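PDB 5V4D: putative translational inhibitor protein from Yersinia pestis, which is of unknown function but belongs to the Rid (YjgF-like) family, whose characterised members hydrolyse reactive enamines and imines to 2-oxo acids and ammonia. Local coordinates for residues I7-A12 and A62-A67; T70-I74 and Y97-I102; N83-S87 and S107-V111. All coordinates share one frame; numbering follows the deposited sequence. Where two conformers were deposited one is given.

Interaction 1 of 3, residues I7-A12 and A62-A67; sequences IETKNA and AVLLQA
Ile7 and Ala12 press against one flank of helix 49-66 near its C-terminal end, and between these two Thr9 meets Gln66. The close-packed part is mostly apolar. Ile7 CD1 lies 3.6 Å from Ala67 CB, and its other branch, CG2, rests on the methylene Gln66 CG at 3.7 Å. Ala12 CB meets Val63 CG2 at 3.7 Å, while Ala62 CB packs against the Asn11-Ala12 peptide, 3.3 Å from Asn11 O. Leu29 and Ala22 of the sheet lie behind Ile7.

Toward solvent the contact turns polar and is bridged by water. The Gln66 chain, bent at CG-CB (chi2 64°), runs alongside Thr9 but antiparallel to it, Gln66 CG 3.7 Å from Thr9 CB, and carries its amide to the rim, where NE2 and Glu8 N both donate to one water. A second water donates to Ala62 O at 2.7 Å and reaches Thr9 OG1 weakly. No direct hydrogen bond joins the two segments. Thr9 OG1 instead accepts from Asn11 N at 3.0 Å, an ST turn inside the type I turn of residues 9-12. Such packing of a loop beside a helix that itself lies on the sheet belongs to the alpha-beta fold of the YjgF-like family.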
# COMPACT_ATOMS: atom_id res chain seq x y z
N ILE A 7 -8.99 -5.94 16.37
CA ILE A 7 -10.14 -6.72 15.89
C ILE A 7 -9.71 -8.18 15.85
O ILE A 7 -8.67 -8.51 15.27
CB ILE A 7 -10.61 -6.28 14.49
CG1 ILE A 7 -11.04 -4.81 14.48
CG2 ILE A 7 -11.75 -7.19 14.04
CD1 ILE A 7 -12.20 -4.51 15.41
N GLU A 8 -10.49 -9.04 16.50
CA GLU A 8 -10.20 -10.48 16.56
C GLU A 8 -11.53 -11.21 16.37
O GLU A 8 -12.47 -10.97 17.15
CB GLU A 8 -9.57 -10.87 17.90
CG GLU A 8 -8.40 -10.01 18.36
CD GLU A 8 -7.96 -10.26 19.83
OE1 GLU A 8 -8.77 -10.01 20.76
OE2 GLU A 8 -6.80 -10.69 20.04
N THR A 9 -11.60 -12.08 15.37
CA THR A 9 -12.77 -12.93 15.16
C THR A 9 -12.37 -14.31 14.66
O THR A 9 -11.53 -14.42 13.76
CB THR A 9 -13.79 -12.30 14.19
OG1 THR A 9 -14.83 -13.26 13.93
CG2 THR A 9 -13.19 -11.90 12.85
N LYS A 10 -12.98 -15.36 15.24
CA LYS A 10 -12.76 -16.70 14.73
C LYS A 10 -13.38 -16.92 13.34
O LYS A 10 -13.11 -17.96 12.72
CB LYS A 10 -13.32 -17.76 15.71
CG LYS A 10 -12.52 -17.91 17.01
CD LYS A 10 -11.03 -18.08 16.74
CE LYS A 10 -10.32 -18.86 17.84
NZ LYS A 10 -10.54 -18.25 19.19
N ASN A 11 -14.20 -15.99 12.85
CA ASN A 11 -14.74 -16.13 11.50
C ASN A 11 -13.82 -15.63 10.39
O ASN A 11 -14.18 -15.75 9.21
CB ASN A 11 -16.09 -15.43 11.41
CG ASN A 11 -17.13 -16.13 12.25
OD1 ASN A 11 -17.14 -17.37 12.34
ND2 ASN A 11 -17.96 -15.36 12.92
N ALA A 12 -12.65 -15.10 10.72
CA ALA A 12 -11.60 -14.88 9.74
C ALA A 12 -10.40 -15.72 10.14
O ALA A 12 -10.29 -16.13 11.30
CB ALA A 12 -11.18 -13.40 9.65
N ALA A 62 -15.96 -10.89 7.32
CA ALA A 62 -15.96 -11.28 8.73
C ALA A 62 -15.24 -10.25 9.61
O ALA A 62 -15.66 -10.00 10.75
CB ALA A 62 -15.31 -12.66 8.91
N VAL A 63 -14.12 -9.71 9.11
CA VAL A 63 -13.37 -8.71 9.85
C VAL A 63 -14.18 -7.44 10.01
O VAL A 63 -14.30 -6.89 11.11
CB VAL A 63 -12.03 -8.45 9.15
CG1 VAL A 63 -11.32 -7.23 9.79
CG2 VAL A 63 -11.21 -9.72 9.23
N LEU A 64 -14.84 -7.00 8.93
CA LEU A 64 -15.68 -5.81 9.00
C LEU A 64 -16.79 -6.00 10.03
O LEU A 64 -17.04 -5.11 10.85
CB LEU A 64 -16.30 -5.54 7.63
CG LEU A 64 -15.31 -5.27 6.52
CD1 LEU A 64 -16.09 -5.08 5.20
CD2 LEU A 64 -14.43 -4.06 6.86
N LEU A 65 -17.48 -7.14 9.98
CA LEU A 65 -18.60 -7.38 10.90
C LEU A 65 -18.14 -7.35 12.35
O LEU A 65 -18.83 -6.79 13.21
CB LEU A 65 -19.28 -8.71 10.59
CG LEU A 65 -19.98 -8.76 9.23
CD1 LEU A 65 -20.65 -10.12 9.01
CD2 LEU A 65 -20.99 -7.66 9.10
N GLN A 66 -16.98 -7.95 12.63
CA GLN A 66 -16.51 -7.97 14.01
C GLN A 66 -16.21 -6.56 14.49
O GLN A 66 -16.40 -6.25 15.69
CB GLN A 66 -15.27 -8.86 14.11
CG GLN A 66 -14.64 -8.92 15.51
CD GLN A 66 -15.55 -9.53 16.53
OE1 GLN A 66 -16.51 -10.20 16.20
NE2 GLN A 66 -15.23 -9.29 17.80
N ALA A 67 -15.75 -5.70 13.58
CA ALA A 67 -15.51 -4.29 13.87
C ALA A 67 -16.79 -3.47 13.96
O ALA A 67 -16.71 -2.29 14.29
CB ALA A 67 -14.59 -3.67 12.80
O HOH W 1 -12.65 -7.69 18.14
O HOH W 2 -17.23 -11.72 12.19

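Interaction 2 of 3, residues T70-I74 and Y97-I102; sequences TKDKI and YFKGTI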
# COMPACT_ATOMS: atom_id res chain seq x y z
N THR A 70 -19.27 -2.25 7.79
CA THR A 70 -19.73 -3.04 6.65
C THR A 70 -18.92 -2.66 5.43
O THR A 70 -18.20 -1.66 5.43
CB THR A 70 -21.20 -2.83 6.31
OG1 THR A 70 -21.39 -1.47 5.93
CG2 THR A 70 -22.15 -3.19 7.47
N LYS A 71 -19.08 -3.48 4.38
CA LYS A 71 -18.35 -3.25 3.13
C LYS A 71 -18.68 -1.91 2.50
O LYS A 71 -17.85 -1.37 1.77
CB LYS A 71 -18.64 -4.39 2.16
CG LYS A 71 -20.07 -4.47 1.69
CD LYS A 71 -20.35 -5.88 1.13
CE LYS A 71 -21.80 -6.01 0.65
NZ LYS A 71 -22.08 -7.33 -0.03
N ASP A 72 -19.86 -1.34 2.81
CA ASP A 72 -20.22 -0.02 2.29
C ASP A 72 -19.25 1.07 2.74
O ASP A 72 -19.14 2.10 2.07
CB ASP A 72 -21.64 0.35 2.73
CG ASP A 72 -22.13 1.64 2.10
OD1 ASP A 72 -22.35 2.64 2.84
OD2 ASP A 72 -22.28 1.66 0.86
N LYS A 73 -18.54 0.85 3.85
CA LYS A 73 -17.62 1.83 4.42
C LYS A 73 -16.17 1.67 3.95
O LYS A 73 -15.32 2.48 4.36
CB LYS A 73 -17.62 1.74 5.96
CG LYS A 73 -18.98 2.02 6.59
CD LYS A 73 -19.53 3.32 6.10
CE LYS A 73 -20.87 3.60 6.77
NZ LYS A 73 -20.69 3.70 8.26
N ILE A 74 -15.87 0.71 3.08
CA ILE A 74 -14.50 0.54 2.60
C ILE A 74 -14.16 1.71 1.70
O ILE A 74 -14.93 2.07 0.80
CB ILE A 74 -14.32 -0.81 1.90
CG1 ILE A 74 -14.40 -1.91 2.98
CG2 ILE A 74 -12.92 -0.88 1.18
CD1 ILE A 74 -14.38 -3.37 2.39
N TYR A 97 -19.50 -8.51 -4.77
CA TYR A 97 -19.41 -8.21 -3.34
C TYR A 97 -19.74 -6.75 -3.08
O TYR A 97 -20.44 -6.41 -2.11
CB TYR A 97 -17.99 -8.52 -2.85
CG TYR A 97 -17.77 -8.26 -1.38
CD1 TYR A 97 -18.41 -9.05 -0.41
CD2 TYR A 97 -16.92 -7.22 -0.96
CE1 TYR A 97 -18.21 -8.80 0.96
CE2 TYR A 97 -16.70 -6.98 0.38
CZ TYR A 97 -17.35 -7.77 1.34
OH TYR A 97 -17.15 -7.50 2.68
N PHE A 98 -19.25 -5.85 -3.95
CA PHE A 98 -19.43 -4.42 -3.70
C PHE A 98 -20.65 -3.83 -4.40
O PHE A 98 -20.88 -2.62 -4.28
CB PHE A 98 -18.16 -3.66 -4.13
CG PHE A 98 -17.05 -3.77 -3.13
CD1 PHE A 98 -17.16 -3.10 -1.91
CD2 PHE A 98 -15.93 -4.53 -3.38
CE1 PHE A 98 -16.14 -3.19 -0.94
CE2 PHE A 98 -14.91 -4.66 -2.44
CZ PHE A 98 -15.00 -3.96 -1.21
N LYS A 99 -21.46 -4.64 -5.08
CA LYS A 99 -22.60 -4.09 -5.81
C LYS A 99 -23.50 -3.26 -4.90
O LYS A 99 -23.77 -3.64 -3.75
CB LYS A 99 -23.41 -5.22 -6.46
CG LYS A 99 -24.58 -4.69 -7.30
CD LYS A 99 -25.29 -5.74 -8.12
CE LYS A 99 -26.37 -5.08 -9.01
NZ LYS A 99 -26.88 -5.95 -10.10
N GLY A 100 -23.91 -2.10 -5.40
CA GLY A 100 -24.81 -1.22 -4.67
C GLY A 100 -24.12 -0.27 -3.71
O GLY A 100 -24.80 0.57 -3.10
N THR A 101 -22.82 -0.39 -3.53
CA THR A 101 -22.04 0.54 -2.73
C THR A 101 -21.29 1.47 -3.65
O THR A 101 -21.15 1.19 -4.84
CB THR A 101 -21.04 -0.18 -1.80
OG1 THR A 101 -19.91 -0.63 -2.56
CG2 THR A 101 -21.73 -1.36 -1.08
N ILE A 102 -20.81 2.58 -3.08
CA ILE A 102 -19.83 3.43 -3.77
C ILE A 102 -18.50 2.69 -3.81
O ILE A 102 -17.90 2.39 -2.76
CB ILE A 102 -19.68 4.78 -3.07
CG1 ILE A 102 -21.00 5.55 -3.09
CG2 ILE A 102 -18.60 5.58 -3.80
CD1 ILE A 102 -20.85 6.90 -2.36
O HOH W 3 -17.80 0.15 -0.67
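Lys71 and Asp72, in the short 3-10 segment 71-73 that leads into strand 74-81, face the end of helix 87-98 and the type II turn of Phe98 to Thr101. The CA atoms come nearest at Asp72 and Thr101, where CA to CA is 5.4 Å. At the third position of the turn Gly100 adopts a positive phi (86°), which glycine takes readily. Phe98 O is held twice, by Thr101 N and by Thr101 OG1; the hydroxyl bond is 2.8 Å long and falls on a lone pair in the carbonyl plane.

The Lys71 side chain carries the contact. Its chain is extended beyond CG and crosses one face of the Tyr97 ring, with CD 3.7 Å from the ring centroid in a CH-pi contact. Its end then reaches the backbone: Lys71 NZ donates to Tyr97 O at 2.8 Å, on a lone pair in the carbonyl plane, and makes an off-centre cation-pi contact with that residue's ring. The phenol is fixed at its far end by Asp61 of helix 49-66, which bonds to Tyr97 OH. The Phe98 ring offers its edge, with Lys71 O and Ile74 CD1 near its plane; Phe98 CZ is 3.7 Å from Ile74 CD1. A water donates to both Lys71 O and Thr101 OG1, bridging the 3-10 segment and the type II turn.

Lys4 of the second subunit bonds to the carbonyls of Asp72, Ile74 and Ile102, so this side faces the trimer interface. The contact joins the entry of strand 74-81 to the exit of helix 87-98, within a beta-alpha-beta crossover of the alpha-beta fold.

Interaction 3 of 3, residues N83-S87 and S107-V111; sequences NINNS and STVEV. With ACY (acetic acid), chain G.
Glu110, at the end of strand 105-110, outermost in the sheet of its own chain, holds Ile84 in the loop that opens the way to helix 87-98, and on the same strand Thr108 lines a small anion-binding spot next to a subunit interface. The main tie is a nearly straight hydrogen bond: Ile84 N donates to Glu110 OE1 at 2.8 Å, 169° at the hydrogen, and Glu110 OE1 accepts on its anti lone pair, away from OE2. Glu110 is extended, with CG anti to its N (chi1 -171°), and this carries the carboxylate across to the loop. Its other oxygen, OE2, bonds to Ser112 OG of the second subunit, so the two oxygens serve different chains.

The loop is braced from within. Asn83 OD1 accepts from Asn85 N at 2.9 Å in an Asx turn, with the donor above the carbonyl plane rather than on a lone pair. Ile84 O receives both Ser87 OG, at 2.8 Å, and Ser87 N, so the turn is tied to the first residue of the helix. Farther back along the strand the methyl Thr108 CG2 approaches Ser87 OG at 4.1 Å, a loose contact.

On the far branch of Thr108, OG1 donates to the acetate OXT at 2.7 Å, while Thr108 N gives acetate O a weak bond. Arg106 NE also holds this acetate, which probably came from the crystallisation liquor. Ser107 OG is held by Glu123 of the second subunit. A carboxylate held by an arginine and the adjacent strand at a subunit interface is consistent with the substrate-carboxylate site of Rid-family trimers.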
# COMPACT_ATOMS: atom_id res chain seq x y z
N ASN A 83 -0.92 -13.24 -11.07
CA ASN A 83 -1.00 -13.31 -12.53
C ASN A 83 -1.99 -12.23 -12.94
O ASN A 83 -3.18 -12.33 -12.63
CB ASN A 83 -1.48 -14.68 -12.99
CG ASN A 83 -1.55 -14.81 -14.51
OD1 ASN A 83 -1.47 -13.85 -15.25
ND2 ASN A 83 -1.70 -16.04 -14.97
N ILE A 84 -1.48 -11.19 -13.58
CA ILE A 84 -2.30 -10.04 -14.00
C ILE A 84 -3.44 -10.49 -14.90
O ILE A 84 -4.49 -9.83 -14.96
CB ILE A 84 -1.40 -8.97 -14.68
CG1 ILE A 84 -2.07 -7.60 -14.72
CG2 ILE A 84 -1.02 -9.31 -16.11
CD1 ILE A 84 -2.22 -6.98 -13.32
N ASN A 85 -3.28 -11.61 -15.61
CA ASN A 85 -4.36 -12.10 -16.46
C ASN A 85 -5.52 -12.68 -15.67
O ASN A 85 -6.56 -13.00 -16.27
CB ASN A 85 -3.81 -13.11 -17.44
CG ASN A 85 -2.79 -12.50 -18.37
OD1 ASN A 85 -3.02 -11.44 -18.95
ND2 ASN A 85 -1.63 -13.14 -18.48
N ASN A 86 -5.39 -12.81 -14.34
CA ASN A 86 -6.49 -13.23 -13.50
C ASN A 86 -7.34 -12.04 -13.06
O ASN A 86 -8.33 -12.23 -12.34
CB ASN A 86 -5.96 -13.99 -12.28
CG ASN A 86 -5.64 -15.44 -12.61
OD1 ASN A 86 -6.18 -16.00 -13.57
ND2 ASN A 86 -4.82 -16.07 -11.77
N SER A 87 -6.96 -10.82 -13.47
CA SER A 87 -7.64 -9.61 -12.98
C SER A 87 -9.12 -9.64 -13.30
O SER A 87 -9.94 -9.25 -12.46
CB SER A 87 -7.03 -8.35 -13.59
OG SER A 87 -5.70 -8.17 -13.13
N SER A 107 -5.96 -0.07 -6.05
CA SER A 107 -4.82 -0.37 -6.92
C SER A 107 -4.72 -1.87 -7.09
O SER A 107 -5.00 -2.62 -6.16
CB SER A 107 -3.52 0.17 -6.33
OG SER A 107 -3.60 1.61 -6.23
N THR A 108 -4.21 -2.31 -8.25
CA THR A 108 -4.02 -3.71 -8.58
C THR A 108 -2.62 -3.85 -9.14
O THR A 108 -2.24 -3.10 -10.05
CB THR A 108 -5.02 -4.20 -9.65
OG1 THR A 108 -6.35 -4.02 -9.16
CG2 THR A 108 -4.75 -5.72 -9.97
N VAL A 109 -1.85 -4.79 -8.60
CA VAL A 109 -0.49 -5.04 -9.10
C VAL A 109 -0.23 -6.54 -9.15
O VAL A 109 -0.80 -7.30 -8.36
CB VAL A 109 0.60 -4.36 -8.23
CG1 VAL A 109 0.43 -2.81 -8.26
CG2 VAL A 109 0.61 -4.86 -6.79
N GLU A 110 0.64 -6.97 -10.07
CA GLU A 110 1.07 -8.37 -10.10
C GLU A 110 2.29 -8.56 -9.21
O GLU A 110 3.35 -7.97 -9.45
CB GLU A 110 1.38 -8.82 -11.52
CG GLU A 110 1.62 -10.35 -11.58
CD GLU A 110 2.11 -10.76 -12.95
OE1 GLU A 110 1.30 -11.06 -13.85
OE2 GLU A 110 3.36 -10.75 -13.14
N VAL A 111 2.16 -9.38 -8.20
CA VAL A 111 3.26 -9.74 -7.31
C VAL A 111 3.85 -11.08 -7.75
O VAL A 111 3.24 -11.85 -8.52
CB VAL A 111 2.79 -9.82 -5.85
CG1 VAL A 111 2.26 -8.45 -5.41
CG2 VAL A 111 1.70 -10.88 -5.68
C ACY G . -6.66 -0.64 -10.16
O ACY G . -5.51 -0.76 -10.67
OXT ACY G . -7.32 -1.54 -9.57
CH3 ACY G . -7.31 0.72 -10.25

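Interactions 1 and 2 touch, with centres about 17 Å apart: Leu64 of helix 49-66 packs on Ile74, Lys71 and Tyr97. Interaction 3 lies on the opposite side of the chain's centre from interaction 1; its centre is about 26 Å from that of interaction 1 and about 21 Å from that of interaction 2, and it touches neither. Along the chain interaction 1 closes first; the segments of interactions 2 and 3 then alternate, because 70-74 leads into strand 74-81, residues 83-87 lead into helix 87-98, residues 97-102 follow from its end, and 107-111 lies on the next strand. Interactions 2 and 3 thus bracket the two ends of one beta-alpha-beta unit, and both touch the second subunit, whereas interaction 1 meets no other subunit of the trimer.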